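Long-range contacts in putative glycosyltransferase (GalT1) (Streptococcus parasanguinis FW213, PDB 5HEA), which probably transfers a sugar from a nucleotide-activated donor to an acceptor, this chain being the C-terminal part of the protein, with a GT-A-type domain: residues R187-A193 / S233-N237; V118-N122 / F162-F167; E5-V11 / N34-I40; A78-Y82 / F178-F183. All coordinates share one frame; numbering follows the deposited sequence.

Contact 1 (R187-A193 / S233-N237)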
loop_
_atom_site.group_PDB
_atom_site.type_symbol
_atom_site.label_atom_id
_atom_site.label_comp_id
_atom_site.label_asym_id
_atom_site.label_seq_id
_atom_site.Cartn_x
_atom_site.Cartn_y
_atom_site.Cartn_z
ATOM N N ARG A 187 -17.811 8.680 -1.048
ATOM C CA ARG A 187 -18.757 8.344 -2.096
ATOM C C ARG A 187 -19.085 9.610 -2.875
ATOM O O ARG A 187 -19.265 10.675 -2.287
ATOM C CB ARG A 187 -20.033 7.781 -1.447
ATOM C CG ARG A 187 -20.832 6.774 -2.262
ATOM C CD ARG A 187 -22.291 6.744 -1.792
ATOM N NE ARG A 187 -23.042 5.582 -2.266
ATOM C CZ ARG A 187 -23.700 4.732 -1.476
ATOM N NH1 ARG A 187 -23.711 4.911 -0.156
ATOM N NH2 ARG A 187 -24.358 3.701 -2.003
ATOM N N LEU A 188 -19.132 9.501 -4.198
ATOM C CA LEU A 188 -19.705 10.554 -5.029
ATOM C C LEU A 188 -21.183 10.191 -5.147
ATOM O O LEU A 188 -21.584 9.124 -4.681
ATOM C CB LEU A 188 -19.039 10.589 -6.410
ATOM C CG LEU A 188 -18.830 11.914 -7.165
ATOM C CD1 LEU A 188 -18.958 11.714 -8.685
ATOM C CD2 LEU A 188 -19.747 13.034 -6.677
ATOM N N ARG A 189 -21.986 11.060 -5.766
ATOM C CA ARG A 189 -23.447 10.939 -5.731
ATOM C C ARG A 189 -23.876 10.841 -4.264
ATOM O O ARG A 189 -24.654 9.970 -3.870
ATOM C CB ARG A 189 -23.920 9.717 -6.529
ATOM C CG ARG A 189 -23.522 9.718 -7.995
ATOM C CD ARG A 189 -24.211 10.845 -8.747
ATOM N NE ARG A 189 -24.508 10.481 -10.132
ATOM C CZ ARG A 189 -25.683 10.016 -10.549
ATOM N NH1 ARG A 189 -26.688 9.857 -9.691
ATOM N NH2 ARG A 189 -25.854 9.713 -11.828
ATOM N N GLU A 190 -23.309 11.713 -3.440
ATOM C CA GLU A 190 -23.563 11.647 -2.011
ATOM C C GLU A 190 -24.911 12.297 -1.702
ATOM O O GLU A 190 -25.632 11.833 -0.808
ATOM C CB GLU A 190 -22.411 12.271 -1.208
ATOM C CG GLU A 190 -22.179 13.786 -1.402
ATOM C CD GLU A 190 -21.286 14.160 -2.603
ATOM O OE1 GLU A 190 -20.936 13.291 -3.439
ATOM O OE2 GLU A 190 -20.929 15.357 -2.715
ATOM N N ASP A 191 -25.242 13.344 -2.471
ATOM C CA ASP A 191 -26.552 14.027 -2.423
ATOM C C ASP A 191 -27.670 13.050 -2.764
ATOM O O ASP A 191 -28.713 13.015 -2.092
ATOM C CB ASP A 191 -26.629 15.193 -3.435
ATOM C CG ASP A 191 -25.836 16.426 -3.006
ATOM O OD1 ASP A 191 -25.334 16.442 -1.861
ATOM O OD2 ASP A 191 -25.727 17.389 -3.817
ATOM N N ASP A 192 -27.433 12.283 -3.831
ATOM C CA ASP A 192 -28.337 11.242 -4.328
ATOM C C ASP A 192 -28.693 10.236 -3.213
ATOM O O ASP A 192 -29.829 9.774 -3.124
ATOM C CB ASP A 192 -27.646 10.549 -5.516
ATOM C CG ASP A 192 -28.509 9.477 -6.202
ATOM O OD1 ASP A 192 -29.755 9.549 -6.199
ATOM O OD2 ASP A 192 -27.906 8.563 -6.786
ATOM N N ALA A 193 -27.720 9.924 -2.356
ATOM C CA ALA A 193 -27.893 8.943 -1.281
ATOM C C ALA A 193 -28.520 9.518 -0.017
ATOM O O ALA A 193 -28.875 8.766 0.889
ATOM C CB ALA A 193 -26.540 8.297 -0.937
ATOM N N SER A 233 -22.191 3.878 -7.403
ATOM C CA SER A 233 -23.117 4.567 -6.499
ATOM C C SER A 233 -24.469 4.900 -7.128
ATOM O O SER A 233 -25.515 4.789 -6.479
ATOM C CB SER A 233 -22.482 5.855 -5.994
ATOM O OG SER A 233 -21.533 5.540 -5.003
ATOM N N MET A 234 -24.438 5.331 -8.384
ATOM C CA MET A 234 -25.662 5.628 -9.125
ATOM C C MET A 234 -26.651 4.446 -9.024
ATOM O O MET A 234 -27.854 4.632 -8.814
ATOM C CB MET A 234 -25.319 5.926 -10.588
ATOM C CG MET A 234 -26.505 6.361 -11.443
ATOM S SD MET A 234 -26.081 6.630 -13.184
ATOM C CE MET A 234 -25.479 5.003 -13.681
ATOM N N ILE A 235 -26.122 3.236 -9.149
ATOM C CA ILE A 235 -26.946 2.034 -9.126
ATOM C C ILE A 235 -27.325 1.670 -7.700
ATOM O O ILE A 235 -28.498 1.475 -7.407
ATOM C CB ILE A 235 -26.221 0.855 -9.825
ATOM C CG1 ILE A 235 -25.942 1.220 -11.282
ATOM C CG2 ILE A 235 -27.052 -0.415 -9.756
ATOM C CD1 ILE A 235 -27.201 1.677 -12.010
ATOM N N SER A 236 -26.340 1.580 -6.804
ATOM C CA SER A 236 -26.641 1.169 -5.428
ATOM C C SER A 236 -27.531 2.186 -4.679
ATOM O O SER A 236 -28.384 1.788 -3.878
ATOM C CB SER A 236 -25.359 0.854 -4.645
ATOM O OG SER A 236 -24.577 2.010 -4.513
ATOM N N ASN A 237 -27.353 3.483 -4.952
ATOM C CA ASN A 237 -28.260 4.502 -4.401
ATOM C C ASN A 237 -29.713 4.261 -4.794
ATOM O O ASN A 237 -30.602 4.375 -3.963
ATOM C CB ASN A 237 -27.876 5.931 -4.829
ATOM C CG ASN A 237 -26.599 6.426 -4.163
ATOM O OD1 ASN A 237 -26.078 5.790 -3.254
ATOM N ND2 ASN A 237 -26.104 7.577 -4.607
#

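Contact 2 (V118-N122 / F162-F167)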
loop_
_atom_site.group_PDB
_atom_site.type_symbol
_atom_site.label_atom_id
_atom_site.label_comp_id
_atom_site.label_asym_id
_atom_site.label_seq_id
_atom_site.Cartn_x
_atom_site.Cartn_y
_atom_site.Cartn_z
ATOM N N VAL A 118 -38.273 24.133 -0.558
ATOM C CA VAL A 118 -37.396 23.831 -1.680
ATOM C C VAL A 118 -37.691 24.850 -2.759
ATOM O O VAL A 118 -38.859 25.143 -3.033
ATOM C CB VAL A 118 -37.685 22.418 -2.252
ATOM C CG1 VAL A 118 -36.758 22.095 -3.446
ATOM C CG2 VAL A 118 -37.566 21.345 -1.166
ATOM N N CYS A 119 -36.650 25.416 -3.358
ATOM C CA CYS A 119 -36.865 26.241 -4.543
ATOM C C CYS A 119 -36.174 25.606 -5.733
ATOM O O CYS A 119 -35.607 24.516 -5.628
ATOM C CB CYS A 119 -36.428 27.707 -4.332
ATOM S SG CYS A 119 -34.640 28.014 -4.209
ATOM N N ASN A 120 -36.222 26.280 -6.868
ATOM C CA ASN A 120 -35.649 25.734 -8.083
ATOM C C ASN A 120 -34.340 26.464 -8.370
ATOM O O ASN A 120 -33.859 27.257 -7.547
ATOM C CB ASN A 120 -36.648 25.898 -9.241
ATOM C CG ASN A 120 -36.555 24.778 -10.262
ATOM O OD1 ASN A 120 -35.475 24.253 -10.536
ATOM N ND2 ASN A 120 -37.694 24.402 -10.826
ATOM N N PHE A 121 -33.749 26.200 -9.526
ATOM C CA PHE A 121 -32.524 26.913 -9.883
ATOM C C PHE A 121 -32.524 27.292 -11.354
ATOM O O PHE A 121 -33.146 26.624 -12.178
ATOM C CB PHE A 121 -31.272 26.071 -9.548
ATOM C CG PHE A 121 -31.169 24.797 -10.327
ATOM C CD1 PHE A 121 -30.528 24.766 -11.558
ATOM C CD2 PHE A 121 -31.725 23.627 -9.843
ATOM C CE1 PHE A 121 -30.442 23.591 -12.282
ATOM C CE2 PHE A 121 -31.648 22.452 -10.566
ATOM C CZ PHE A 121 -31.006 22.431 -11.782
ATOM N N ASN A 122 -31.832 28.375 -11.677
ATOM C CA ASN A 122 -31.548 28.703 -13.063
ATOM C C ASN A 122 -30.060 28.451 -13.208
ATOM O O ASN A 122 -29.397 28.125 -12.228
ATOM C CB ASN A 122 -31.935 30.153 -13.380
ATOM C CG ASN A 122 -33.399 30.292 -13.757
ATOM O OD1 ASN A 122 -33.968 29.393 -14.368
ATOM N ND2 ASN A 122 -34.017 31.410 -13.388
ATOM N N PHE A 162 -33.027 15.583 -10.882
ATOM C CA PHE A 162 -31.765 16.122 -10.382
ATOM C C PHE A 162 -32.009 17.139 -9.269
ATOM O O PHE A 162 -31.402 17.067 -8.197
ATOM C CB PHE A 162 -30.975 16.771 -11.525
ATOM C CG PHE A 162 -29.720 17.487 -11.079
ATOM C CD1 PHE A 162 -28.522 16.796 -10.930
ATOM C CD2 PHE A 162 -29.735 18.851 -10.828
ATOM C CE1 PHE A 162 -27.366 17.457 -10.526
ATOM C CE2 PHE A 162 -28.578 19.516 -10.427
ATOM C CZ PHE A 162 -27.399 18.818 -10.275
ATOM N N LEU A 163 -32.891 18.093 -9.542
ATOM C CA LEU A 163 -33.279 19.098 -8.552
ATOM C C LEU A 163 -33.761 18.513 -7.230
ATOM O O LEU A 163 -33.341 18.961 -6.159
ATOM C CB LEU A 163 -34.376 19.990 -9.113
ATOM C CG LEU A 163 -35.021 20.891 -8.061
ATOM C CD1 LEU A 163 -34.041 21.950 -7.609
ATOM C CD2 LEU A 163 -36.296 21.498 -8.624
ATOM N N THR A 164 -34.646 17.517 -7.312
ATOM C CA THR A 164 -35.309 16.972 -6.139
ATOM C C THR A 164 -34.397 16.085 -5.296
ATOM O O THR A 164 -34.312 16.244 -4.081
ATOM C CB THR A 164 -36.561 16.149 -6.538
ATOM O OG1 THR A 164 -37.470 16.982 -7.270
ATOM C CG2 THR A 164 -37.278 15.613 -5.303
ATOM N N PHE A 165 -33.725 15.140 -5.936
ATOM C CA PHE A 165 -33.050 14.085 -5.174
ATOM C C PHE A 165 -31.531 14.182 -5.142
ATOM O O PHE A 165 -30.904 13.842 -4.138
ATOM C CB PHE A 165 -33.468 12.700 -5.678
ATOM C CG PHE A 165 -34.924 12.399 -5.475
ATOM C CD1 PHE A 165 -35.410 12.087 -4.219
ATOM C CD2 PHE A 165 -35.809 12.441 -6.538
ATOM C CE1 PHE A 165 -36.752 11.816 -4.026
ATOM C CE2 PHE A 165 -37.147 12.166 -6.351
ATOM C CZ PHE A 165 -37.620 11.856 -5.094
ATOM N N THR A 166 -30.929 14.633 -6.233
ATOM C CA THR A 166 -29.479 14.547 -6.329
ATOM C C THR A 166 -28.766 15.891 -6.150
ATOM O O THR A 166 -27.548 15.970 -6.326
ATOM C CB THR A 166 -29.052 13.885 -7.649
ATOM O OG1 THR A 166 -29.343 14.760 -8.740
ATOM C CG2 THR A 166 -29.812 12.584 -7.850
ATOM N N PHE A 167 -29.518 16.938 -5.807
ATOM C CA PHE A 167 -28.923 18.260 -5.579
ATOM C C PHE A 167 -29.221 18.747 -4.161
ATOM O O PHE A 167 -30.376 18.958 -3.785
ATOM C CB PHE A 167 -29.425 19.276 -6.616
ATOM C CG PHE A 167 -28.525 20.474 -6.773
ATOM C CD1 PHE A 167 -27.158 20.307 -6.950
ATOM C CD2 PHE A 167 -29.045 21.764 -6.746
ATOM C CE1 PHE A 167 -26.316 21.413 -7.095
ATOM C CE2 PHE A 167 -28.220 22.872 -6.881
ATOM C CZ PHE A 167 -26.844 22.695 -7.058
#

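Contact 3 (E5-V11 / N34-I40)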
loop_
_atom_site.group_PDB
_atom_site.type_symbol
_atom_site.label_atom_id
_atom_site.label_comp_id
_atom_site.label_asym_id
_atom_site.label_seq_id
_atom_site.Cartn_x
_atom_site.Cartn_y
_atom_site.Cartn_z
ATOM N N GLU A 5 -35.251 33.180 13.193
ATOM C CA GLU A 5 -34.376 32.181 13.813
ATOM C C GLU A 5 -33.136 31.896 12.966
ATOM O O GLU A 5 -33.111 32.175 11.773
ATOM C CB GLU A 5 -35.156 30.901 14.070
ATOM C CG GLU A 5 -36.413 31.139 14.890
ATOM C CD GLU A 5 -37.565 30.248 14.468
ATOM O OE1 GLU A 5 -38.056 29.479 15.322
ATOM O OE2 GLU A 5 -37.985 30.322 13.287
ATOM N N LEU A 6 -32.103 31.347 13.588
ATOM C CA LEU A 6 -30.810 31.219 12.930
ATOM C C LEU A 6 -30.812 30.130 11.861
ATOM O O LEU A 6 -31.205 28.985 12.112
ATOM C CB LEU A 6 -29.717 30.955 13.957
ATOM C CG LEU A 6 -28.304 30.755 13.411
ATOM C CD1 LEU A 6 -27.706 32.089 12.962
ATOM C CD2 LEU A 6 -27.439 30.079 14.473
ATOM N N ILE A 7 -30.396 30.506 10.657
ATOM C CA ILE A 7 -30.230 29.542 9.592
ATOM C C ILE A 7 -28.743 29.223 9.429
ATOM O O ILE A 7 -27.917 30.122 9.286
ATOM C CB ILE A 7 -30.817 30.060 8.266
ATOM C CG1 ILE A 7 -32.333 30.258 8.388
ATOM C CG2 ILE A 7 -30.510 29.086 7.126
ATOM C CD1 ILE A 7 -32.937 30.904 7.163
ATOM N N SER A 8 -28.397 27.942 9.454
ATOM C CA SER A 8 -27.013 27.549 9.181
ATOM C C SER A 8 -26.808 27.203 7.704
ATOM O O SER A 8 -27.447 26.287 7.181
ATOM C CB SER A 8 -26.602 26.359 10.051
ATOM O OG SER A 8 -26.615 26.686 11.429
ATOM N N ILE A 9 -25.904 27.927 7.049
ATOM C CA ILE A 9 -25.569 27.700 5.641
ATOM C C ILE A 9 -24.237 26.985 5.539
ATOM O O ILE A 9 -23.197 27.544 5.901
ATOM C CB ILE A 9 -25.420 29.021 4.877
ATOM C CG1 ILE A 9 -26.633 29.928 5.140
ATOM C CG2 ILE A 9 -25.217 28.742 3.381
ATOM C CD1 ILE A 9 -26.411 31.374 4.690
ATOM N N ILE A 10 -24.276 25.751 5.049
ATOM C CA ILE A 10 -23.097 24.901 4.968
ATOM C C ILE A 10 -22.476 24.985 3.583
ATOM O O ILE A 10 -23.117 24.681 2.575
ATOM C CB ILE A 10 -23.448 23.441 5.343
ATOM C CG1 ILE A 10 -23.860 23.380 6.820
ATOM C CG2 ILE A 10 -22.266 22.500 5.046
ATOM C CD1 ILE A 10 -24.587 22.107 7.215
ATOM N N VAL A 11 -21.223 25.419 3.540
ATOM C CA VAL A 11 -20.557 25.684 2.275
ATOM C C VAL A 11 -19.220 24.945 2.229
ATOM O O VAL A 11 -18.220 25.408 2.776
ATOM C CB VAL A 11 -20.350 27.205 2.069
ATOM C CG1 VAL A 11 -19.620 27.491 0.745
ATOM C CG2 VAL A 11 -21.692 27.935 2.114
ATOM N N ASN A 34 -30.258 36.811 9.779
ATOM C CA ASN A 34 -29.853 35.947 10.881
ATOM C C ASN A 34 -29.356 34.569 10.433
ATOM O O ASN A 34 -30.042 33.559 10.593
ATOM C CB ASN A 34 -30.975 35.809 11.914
ATOM C CG ASN A 34 -30.486 35.192 13.209
ATOM O OD1 ASN A 34 -29.280 35.068 13.425
ATOM N ND2 ASN A 34 -31.413 34.796 14.072
ATOM N N PHE A 35 -28.159 34.542 9.864
ATOM C CA PHE A 35 -27.574 33.284 9.436
ATOM C C PHE A 35 -26.146 33.148 9.937
ATOM O O PHE A 35 -25.528 34.123 10.364
ATOM C CB PHE A 35 -27.599 33.150 7.907
ATOM C CG PHE A 35 -26.910 34.279 7.183
ATOM C CD1 PHE A 35 -25.527 34.331 7.094
ATOM C CD2 PHE A 35 -27.648 35.287 6.598
ATOM C CE1 PHE A 35 -24.897 35.372 6.439
ATOM C CE2 PHE A 35 -27.032 36.329 5.935
ATOM C CZ PHE A 35 -25.653 36.372 5.850
ATOM N N GLU A 36 -25.643 31.920 9.893
ATOM C CA GLU A 36 -24.219 31.671 9.964
ATOM C C GLU A 36 -23.808 30.949 8.683
ATOM O O GLU A 36 -24.543 30.100 8.158
ATOM C CB GLU A 36 -23.862 30.844 11.199
ATOM C CG GLU A 36 -24.523 29.477 11.264
ATOM C CD GLU A 36 -24.079 28.663 12.475
ATOM O OE1 GLU A 36 -23.132 29.077 13.180
ATOM O OE2 GLU A 36 -24.681 27.604 12.727
ATOM N N ILE A 37 -22.646 31.317 8.166
ATOM C CA ILE A 37 -22.046 30.611 7.052
ATOM C C ILE A 37 -20.924 29.760 7.601
ATOM O O ILE A 37 -19.967 30.276 8.181
ATOM C CB ILE A 37 -21.483 31.573 6.009
ATOM C CG1 ILE A 37 -22.623 32.429 5.448
ATOM C CG2 ILE A 37 -20.770 30.782 4.912
ATOM C CD1 ILE A 37 -22.193 33.614 4.612
ATOM N N ILE A 38 -21.064 28.449 7.444
ATOM C CA ILE A 38 -20.033 27.515 7.843
ATOM C C ILE A 38 -19.255 27.106 6.611
ATOM O O ILE A 38 -19.740 26.345 5.770
ATOM C CB ILE A 38 -20.629 26.304 8.548
ATOM C CG1 ILE A 38 -21.557 26.789 9.663
ATOM C CG2 ILE A 38 -19.520 25.416 9.114
ATOM C CD1 ILE A 38 -22.309 25.690 10.322
ATOM N N LEU A 39 -18.066 27.685 6.486
ATOM C CA LEU A 39 -17.163 27.402 5.388
ATOM C C LEU A 39 -16.282 26.232 5.779
ATOM O O LEU A 39 -15.465 26.359 6.680
ATOM C CB LEU A 39 -16.276 28.627 5.116
ATOM C CG LEU A 39 -16.883 29.798 4.352
ATOM C CD1 LEU A 39 -15.862 30.941 4.188
ATOM C CD2 LEU A 39 -17.376 29.310 3.002
ATOM N N ILE A 40 -16.438 25.088 5.119
ATOM C CA ILE A 40 -15.553 23.969 5.415
ATOM C C ILE A 40 -14.483 23.845 4.341
ATOM O O ILE A 40 -14.722 23.279 3.267
ATOM C CB ILE A 40 -16.299 22.621 5.596
ATOM C CG1 ILE A 40 -17.431 22.756 6.623
ATOM C CG2 ILE A 40 -15.328 21.532 6.029
ATOM C CD1 ILE A 40 -18.762 23.148 6.009
#

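Contact 4 (A78-Y82 / F178-F183)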
loop_
_atom_site.group_PDB
_atom_site.type_symbol
_atom_site.label_atom_id
_atom_site.label_comp_id
_atom_site.label_asym_id
_atom_site.label_seq_id
_atom_site.Cartn_x
_atom_site.Cartn_y
_atom_site.Cartn_z
ATOM N N ALA A 78 -19.220 17.650 8.551
ATOM C CA ALA A 78 -18.580 18.545 9.515
ATOM C C ALA A 78 -19.438 19.787 9.696
ATOM O O ALA A 78 -19.594 20.296 10.809
ATOM C CB ALA A 78 -17.159 18.936 9.048
ATOM N N GLY A 79 -19.990 20.273 8.589
ATOM C CA GLY A 79 -20.884 21.418 8.626
ATOM C C GLY A 79 -22.119 21.145 9.475
ATOM O O GLY A 79 -22.517 21.971 10.299
ATOM N N ILE A 80 -22.738 19.989 9.260
ATOM C CA ILE A 80 -23.933 19.593 10.024
ATOM C C ILE A 80 -23.643 19.527 11.528
ATOM O O ILE A 80 -24.469 19.922 12.364
ATOM C CB ILE A 80 -24.464 18.231 9.544
ATOM C CG1 ILE A 80 -24.900 18.324 8.076
ATOM C CG2 ILE A 80 -25.637 17.751 10.424
ATOM C CD1 ILE A 80 -25.252 16.978 7.446
ATOM N N THR A 81 -22.453 19.037 11.855
ATOM C CA THR A 81 -22.014 18.879 13.238
ATOM C C THR A 81 -21.770 20.225 13.905
ATOM O O THR A 81 -22.143 20.428 15.062
ATOM C CB THR A 81 -20.716 18.035 13.294
ATOM O OG1 THR A 81 -20.993 16.723 12.798
ATOM C CG2 THR A 81 -20.196 17.928 14.706
ATOM N N TYR A 82 -21.157 21.147 13.169
ATOM C CA TYR A 82 -20.845 22.473 13.702
ATOM C C TYR A 82 -22.073 23.416 13.734
ATOM O O TYR A 82 -22.117 24.379 14.503
ATOM C CB TYR A 82 -19.671 23.082 12.918
ATOM C CG TYR A 82 -19.225 24.458 13.367
ATOM C CD1 TYR A 82 -18.139 24.619 14.224
ATOM C CD2 TYR A 82 -19.882 25.606 12.921
ATOM C CE1 TYR A 82 -17.732 25.888 14.633
ATOM C CE2 TYR A 82 -19.486 26.871 13.327
ATOM C CZ TYR A 82 -18.412 27.009 14.177
ATOM O OH TYR A 82 -18.027 28.273 14.566
ATOM N N PHE A 178 -32.007 16.084 10.771
ATOM C CA PHE A 178 -30.706 15.448 10.535
ATOM C C PHE A 178 -30.291 14.359 11.545
ATOM O O PHE A 178 -29.203 13.778 11.420
ATOM C CB PHE A 178 -29.596 16.501 10.373
ATOM C CG PHE A 178 -29.627 17.198 9.040
ATOM C CD1 PHE A 178 -28.870 16.730 7.979
ATOM C CD2 PHE A 178 -30.445 18.298 8.843
ATOM C CE1 PHE A 178 -28.910 17.356 6.748
ATOM C CE2 PHE A 178 -30.490 18.938 7.619
ATOM C CZ PHE A 178 -29.728 18.467 6.567
ATOM N N GLU A 179 -31.142 14.081 12.531
ATOM C CA GLU A 179 -30.862 12.988 13.472
ATOM C C GLU A 179 -30.596 11.668 12.739
ATOM O O GLU A 179 -31.488 11.115 12.077
ATOM C CB GLU A 179 -32.006 12.798 14.475
ATOM C CG GLU A 179 -31.748 11.638 15.451
ATOM C CD GLU A 179 -32.946 11.278 16.330
ATOM O OE1 GLU A 179 -34.070 11.763 16.070
ATOM O OE2 GLU A 179 -32.753 10.495 17.285
ATOM N N GLY A 180 -29.362 11.180 12.842
ATOM C CA GLY A 180 -29.000 9.908 12.245
ATOM C C GLY A 180 -28.777 9.955 10.746
ATOM O O GLY A 180 -28.534 8.916 10.121
ATOM N N ILE A 181 -28.861 11.150 10.163
ATOM C CA ILE A 181 -28.646 11.303 8.728
ATOM C C ILE A 181 -27.323 12.003 8.434
ATOM O O ILE A 181 -27.104 13.138 8.873
ATOM C CB ILE A 181 -29.824 12.069 8.047
ATOM C CG1 ILE A 181 -31.106 11.222 8.087
ATOM C CG2 ILE A 181 -29.473 12.379 6.606
ATOM C CD1 ILE A 181 -32.351 11.934 7.547
ATOM N N ARG A 182 -26.447 11.323 7.694
ATOM C CA ARG A 182 -25.158 11.881 7.267
ATOM C C ARG A 182 -24.891 11.475 5.834
ATOM O O ARG A 182 -25.419 10.461 5.366
ATOM C CB ARG A 182 -24.009 11.383 8.174
ATOM C CG ARG A 182 -24.049 11.939 9.610
ATOM C CD ARG A 182 -23.984 13.470 9.626
ATOM N NE ARG A 182 -23.934 14.032 10.979
ATOM C CZ ARG A 182 -25.005 14.330 11.714
ATOM N NH1 ARG A 182 -26.234 14.110 11.247
ATOM N NH2 ARG A 182 -24.848 14.847 12.927
ATOM N N PHE A 183 -24.084 12.272 5.133
ATOM C CA PHE A 183 -23.656 11.922 3.789
ATOM C C PHE A 183 -22.639 10.781 3.903
ATOM O O PHE A 183 -21.796 10.802 4.789
ATOM C CB PHE A 183 -23.032 13.130 3.086
ATOM C CG PHE A 183 -24.013 14.259 2.837
ATOM C CD1 PHE A 183 -24.299 15.179 3.837
ATOM C CD2 PHE A 183 -24.667 14.374 1.617
ATOM C CE1 PHE A 183 -25.221 16.216 3.625
ATOM C CE2 PHE A 183 -25.592 15.408 1.395
ATOM C CZ PHE A 183 -25.859 16.325 2.405
#

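Contact 1 (R187-A193 / S233-N237)
Asn-237 and Arg-187 carry most of the polar contact between the loop 187-193 and helix 231-247. The Asn-237 amide donates twice through ND2: to Asp-192 OD2 at 3.0 Å, nearly straight at 162° and within the amide plane, although it meets the carboxylate from above its plane; and to Arg-189 O at 2.9 Å, in the carbonyl plane. Arg-187 runs out extended from CG to NE, which carries its guanidinium along the helix past two serines. NE donates to Ser-233 OG at 3.1 Å, and NH2 to Ser-236 OG at 3.0 Å, the latter close to the guanidinium plane. The side chain is poorly ordered, so both bonds are less certain than those of Asn-237.

Within the loop Arg-189 NH1 pairs with Asp-192 OD2 at 3.4 Å; beyond it Asp-192 also meets Arg-241 and Arg-262, and Arg-189 pairs with Asp-229. Met-234 lies alongside Arg-189, its CB over one guanidinium face and SD 3.4 Å from NH2, and Ala-193 CB rests 3.4 Å from Asn-237 OD1.

The chemistry implies a polar seam between the loop and the C-terminal helices, in which two bonds fix the Asn-237 amide and Asp-192 is shared between that amide and several arginines.

Contact 2 (V118-N122 / F162-F167)
Leu-163 pushes both methyls against strand 116-125. With CG anti to the backbone N (chi1 169°), the side chain reaches out from the helix, and its two branches divide the work: CD1 sits 3.6 Å from Cys-119 O and 3.6 Å from Phe-121 CD2, at the edge of that ring and near its plane, while CD2 reaches Asn-120 OD1 at 3.5 Å. Phe-121 CG stands between the backbone N and the carbonyl carbon (chi1 64°), and the side chain runs past Leu-163 in the opposite direction.

The strand belongs to the mixed sheet of the GT-A-type domain, and the short helix 161-166, with a pi-type turn, leads into strand 171-174, the antiparallel partner of strand 116-125; the helix axis passes 9.5 Å from the strand.

Further along the Phe-121 ring, CZ meets CD2 of Phe-162 at 3.9 Å, the two side chains crossing at about a right angle. The Phe-167 ring lies obliquely to that of Phe-121, centroids 5.7 Å apart, and also meets the ring of Tyr-215. Asn-120 folds back on its own strand, OD1 accepting from Phe-121 N at 2.8 Å, while its ND2 bonds to Asn-209.

Contact 3 (E5-V11 / N34-I40)
Glu-36 OE2 is gripped by two donors: Ser-8 OG, at a short 2.5 Å on the anti lone pair, and the backbone N of Ser-84. Ser-8 OG in turn accepts from Gly-85 N, so the serine and the carboxylate tie both strands to the turn after helix 72-82. Glu-36 reaches the serine because its CG stands between the backbone N and the carbonyl carbon (chi1 60°) and the rest of the chain runs out extended.

The strands pair in parallel, from Ile-7 beside Phe-35 to Val-11 beside Leu-39, with axes 4.7 Å apart. Ile-9 lies at the middle, its N donating to Glu-36 O at 2.8 Å, while its O receives Ile-38 N at 2.8 Å. This is the first beta-alpha-beta unit of the domain, joined through helix 20-28, as in Rossmann-like GT-A folds.

On the face of Ile-7, Ile-9 and Val-11, Ile-9 CD1 packs 3.9 Å from Phe-35 CG, and Val-11 CG1 lies 3.7 Å from Leu-39 CD2, side by side. On the other face, Ile-10 CG2 meets Ile-40 CD1 at 3.7 Å.

Backbone bonds thus hold an apolar sheet core, and the buried Glu-36 carboxylate is given donors that probably favour its charged form.

Contact 4 (A78-Y82 / F178-F183)
The guanidinium of Arg-182 is covered on one face by CG2 of Ile-80, which sits over its centre, 3.7 Å from CZ. The other arm of Ile-80 reaches two rings: CD1 lies 3.7 Å from Phe-178 CD1 and 3.9 Å from Phe-183 CE1, meeting the latter ring at its edge. The split follows from CG1 standing anti to the carbonyl carbon (chi1 -63°) with CD1 extended beyond it.

What positions the guanidinium is the loop itself. Bent at chi2, Arg-182 turns back to donate from NH1 to Ile-181 O at 2.7 Å, with the oxygen in the guanidinium plane, and weakly to Phe-178 O at 3.0 Å. That second oxygen also closes a type II beta turn by accepting from Ile-181 N, with Gly-180 at positive phi. Next come the outer partners: Phe-183 O takes a bond from Asn-77 ND2, the Phe-183 ring forms a cation-pi pair with Arg-76 and an edge-to-face one with Phe-90, and Gly-180 O accepts from Gln-280 of a neighbouring subunit.

The contact thus lies where helix 72-82 meets the loop leading toward helix 195-201, with Phe-178 touching Leu-198 of that helix and Ile-88 and Phe-90 of strand 87-90.

Contacts 3 and 4 are the buried ones, while contacts 1 and 2 are only partly buried. Contact 3 is backbone pairing of neighbouring strands, and its Ile-10 and Ile-38 pack against helix 72-82, the helix of contact 4: Ile-10 CD1 comes 3.5 Å from Ile-80 N. Contact 2 reaches the same sheet but joins it to a helix mainly through apolar side chains. Contact 1 is a polar junction toward the C-terminal helices, about 25 Å between centres from contact 3. One long loop links it to contact 4, with Phe-183 touching Asp-191, and Asp-191 also packs on Thr-166 of contact 2.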